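Local coordinates for endonuclease IV (Thermus thermophilus, PDB 3AAM), which cleaves phosphodiester bonds at apurinic or apyrimidinic sites in DNA as part of base excision repair, using bound metal ions, at residues P134-E139 with T162-C167. Sequence-based numbering, arbitrary orientation.
Sequences PVLLVE and TPLQVC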
ATOM      1  N   PRO A 134     -10.130   0.453  10.930  1.00 23.79           N
ATOM      2  CA  PRO A 134      -9.146   0.958   9.971  1.00 20.03           C
ATOM      3  C   PRO A 134      -9.776   1.406   8.659  1.00 16.23           C
ATOM      4  O   PRO A 134     -10.949   1.149   8.397  1.00 15.61           O
ATOM      5  CB  PRO A 134      -8.221  -0.236   9.778  1.00 20.84           C
ATOM      6  CG  PRO A 134      -9.168  -1.379   9.853  1.00 21.08           C
ATOM      7  CD  PRO A 134     -10.036  -1.014  11.042  1.00 24.28           C
ATOM      8  N   VAL A 135      -8.978   2.078   7.838  1.00 12.32           N
ATOM      9  CA  VAL A 135      -9.435   2.556   6.543  1.00 11.44           C
ATOM     10  C   VAL A 135      -8.885   1.652   5.441  1.00  9.33           C
ATOM     11  O   VAL A 135      -7.692   1.355   5.413  1.00 10.87           O
ATOM     12  CB  VAL A 135      -8.949   3.996   6.281  1.00 11.66           C
ATOM     13  CG1 VAL A 135      -9.386   4.451   4.891  1.00 11.21           C
ATOM     14  CG2 VAL A 135      -9.502   4.935   7.353  1.00 15.13           C
ATOM     15  N   LEU A 136      -9.759   1.215   4.540  1.00  8.62           N
ATOM     16  CA  LEU A 136      -9.350   0.364   3.427  1.00  6.99           C
ATOM     17  C   LEU A 136      -8.934   1.243   2.252  1.00  8.17           C
ATOM     18  O   LEU A 136      -9.666   2.148   1.852  1.00  8.54           O
ATOM     19  CB  LEU A 136     -10.502  -0.558   3.012  1.00  8.71           C
ATOM     20  CG  LEU A 136     -10.268  -1.496   1.823  1.00  7.91           C
ATOM     21  CD1 LEU A 136      -9.105  -2.444   2.094  1.00  8.45           C
ATOM     22  CD2 LEU A 136     -11.544  -2.295   1.571  1.00 10.41           C
ATOM     23  N   LEU A 137      -7.751   0.966   1.712  1.00  8.47           N
ATOM     24  CA  LEU A 137      -7.202   1.718   0.595  1.00  8.38           C
ATOM     25  C   LEU A 137      -7.142   0.848  -0.648  1.00  7.36           C
ATOM     26  O   LEU A 137      -6.731  -0.309  -0.578  1.00  6.30           O
ATOM     27  CB  LEU A 137      -5.783   2.189   0.923  1.00  8.25           C
ATOM     28  CG  LEU A 137      -5.591   3.018   2.187  1.00  7.98           C
ATOM     29  CD1 LEU A 137      -4.126   3.398   2.341  1.00  8.25           C
ATOM     30  CD2 LEU A 137      -6.469   4.257   2.107  1.00  8.04           C
ATOM     31  N   VAL A 138      -7.558   1.400  -1.783  1.00  6.36           N
ATOM     32  CA  VAL A 138      -7.503   0.662  -3.040  1.00  8.26           C
ATOM     33  C   VAL A 138      -6.383   1.284  -3.863  1.00  7.64           C
ATOM     34  O   VAL A 138      -6.278   2.508  -3.950  1.00  8.68           O
ATOM     35  CB  VAL A 138      -8.837   0.744  -3.826  1.00  9.69           C
ATOM     36  CG1 VAL A 138      -9.925   0.003  -3.065  1.00 11.26           C
ATOM     37  CG2 VAL A 138      -9.237   2.193  -4.046  1.00 13.52           C
ATOM     38  N   GLU A 139      -5.541   0.442  -4.451  1.00  8.04           N
ATOM     39  CA  GLU A 139      -4.417   0.928  -5.244  1.00  7.37           C
ATOM     40  C   GLU A 139      -4.771   1.078  -6.711  1.00  8.05           C
ATOM     41  O   GLU A 139      -5.638   0.375  -7.224  1.00  9.91           O
ATOM     42  CB  GLU A 139      -3.234  -0.049  -5.169  1.00 11.68           C
ATOM     43  CG  GLU A 139      -3.087  -0.812  -3.864  1.00 14.70           C
ATOM     44  CD  GLU A 139      -1.994  -1.880  -3.917  1.00 14.24           C
ATOM     45  OE1 GLU A 139      -1.844  -2.551  -4.966  1.00 11.51           O
ATOM     46  OE2 GLU A 139      -1.292  -2.060  -2.900  1.00 12.25           O
ATOM     47  N   THR A 162     -18.408   5.785  -0.256  1.00 15.16           N
ATOM     48  CA  THR A 162     -17.879   4.726   0.605  1.00 13.93           C
ATOM     49  C   THR A 162     -16.792   5.339   1.478  1.00 12.15           C
ATOM     50  O   THR A 162     -16.380   6.476   1.254  1.00 13.36           O
ATOM     51  CB  THR A 162     -17.205   3.596  -0.203  1.00 13.34           C
ATOM     52  OG1 THR A 162     -15.877   4.002  -0.567  1.00 13.18           O
ATOM     53  CG2 THR A 162     -17.996   3.283  -1.462  1.00 15.17           C
ATOM     54  N   PRO A 163     -16.320   4.596   2.493  1.00 12.01           N
ATOM     55  CA  PRO A 163     -15.268   5.116   3.366  1.00 10.41           C
ATOM     56  C   PRO A 163     -13.895   4.712   2.823  1.00 11.30           C
ATOM     57  O   PRO A 163     -12.880   4.892   3.486  1.00 10.85           O
ATOM     58  CB  PRO A 163     -15.578   4.457   4.700  1.00  9.77           C
ATOM     59  CG  PRO A 163     -16.051   3.100   4.273  1.00 12.02           C
ATOM     60  CD  PRO A 163     -16.967   3.417   3.102  1.00 11.13           C
ATOM     61  N   LEU A 164     -13.878   4.153   1.617  1.00 10.02           N
ATOM     62  CA  LEU A 164     -12.632   3.729   0.990  1.00  9.05           C
ATOM     63  C   LEU A 164     -11.795   4.933   0.588  1.00  9.52           C
ATOM     64  O   LEU A 164     -12.328   5.991   0.255  1.00  8.61           O
ATOM     65  CB  LEU A 164     -12.909   2.911  -0.274  1.00 11.08           C
ATOM     66  CG  LEU A 164     -13.711   1.613  -0.174  1.00 10.79           C
ATOM     67  CD1 LEU A 164     -14.048   1.103  -1.572  1.00 13.89           C
ATOM     68  CD2 LEU A 164     -12.904   0.587   0.593  1.00 15.02           C
ATOM     69  N   GLN A 165     -10.481   4.766   0.636  1.00  7.66           N
ATOM     70  CA  GLN A 165      -9.577   5.813   0.208  1.00  6.94           C
ATOM     71  C   GLN A 165      -8.604   5.193  -0.778  1.00  6.20           C
ATOM     72  O   GLN A 165      -8.733   4.017  -1.114  1.00  7.85           O
ATOM     73  CB  GLN A 165      -8.868   6.459   1.400  1.00  8.90           C
ATOM     74  CG  GLN A 165      -9.806   7.390   2.163  1.00 11.51           C
ATOM     75  CD  GLN A 165      -9.113   8.196   3.235  1.00 12.47           C
ATOM     76  OE1 GLN A 165      -8.093   8.837   2.981  1.00 14.98           O
ATOM     77  NE2 GLN A 165      -9.671   8.179   4.445  1.00 15.83           N
ATOM     78  N   VAL A 166      -7.625   5.965  -1.231  1.00  7.29           N
ATOM     79  CA  VAL A 166      -6.705   5.472  -2.247  1.00  7.10           C
ATOM     80  C   VAL A 166      -5.229   5.431  -1.888  1.00  8.21           C
ATOM     81  O   VAL A 166      -4.735   6.252  -1.117  1.00  8.87           O
ATOM     82  CB  VAL A 166      -6.868   6.327  -3.538  1.00  9.40           C
ATOM     83  CG1 VAL A 166      -5.769   6.003  -4.547  1.00  9.91           C
ATOM     84  CG2 VAL A 166      -8.240   6.087  -4.140  1.00 10.08           C
ATOM     85  N   CYS A 167      -4.538   4.443  -2.453  1.00  7.49           N
ATOM     86  CA  CYS A 167      -3.099   4.316  -2.293  1.00  6.75           C
ATOM     87  C   CYS A 167      -2.521   4.466  -3.696  1.00  7.04           C
ATOM     88  O   CYS A 167      -2.841   3.692  -4.594  1.00  9.00           O
ATOM     89  CB  CYS A 167      -2.699   2.947  -1.736  1.00  6.22           C
ATOM     90  SG  CYS A 167      -0.899   2.671  -1.803  1.00  7.73           S
TER
HETATM   91  O   HOH W   1     -12.446   2.214   4.391  1.00 10.40           O
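Gln165 lies across Leu137 and Val135 of the neighbouring parallel strand. Its CB rests on Leu137 CD2 at 3.3 Å. CG, CD and NE2 then run past Val135 CG1, and NE2 ends 3.8 Å from that methyl. NE2 is the amide atom turned to Val135, while OE1 lies farther from it. Val135 reaches the chain because CG1 is anti to the backbone N (chi1 177°). Val135 CG1 packs against the stem and the amide nitrogen alike. Beyond the two strands, Arg199 and Pro201 also touch Gln165.

The backbones are joined by three hydrogen bonds. Gln165 N donates to Leu136 O at 3.0 Å. Val138 N donates to Gln165 O. Cys167 N donates to Val138 O, but from above the carbonyl plane, 48° out of it. At the start of the pairing, a water accepts from Leu136 N and makes a weak bond to Pro163 O.

Strands 135-139 and 165-169 are adjacent staves of the TIM barrel, linked through helix 152-159 as a beta-alpha-beta unit. Leu136, Val138, Leu164 and Val166 form the helix-side layer. Leu136 and Leu164 lie side by side, with their CD2 methyls tightly packed at 3.3 Å. Val138 CG2 meets Val166 CG2 at 4.0 Å, and both valines touch Val159 of the helix.

On the opposite face, Leu137 CB meets Cys167 CB at 4.1 Å. Glu139 follows on this face, with its CB near Cys167 O. Its side chain comes within about 4 Å of that of His172, a manganese ligand, but stays about 6 Å from the metal ion itself.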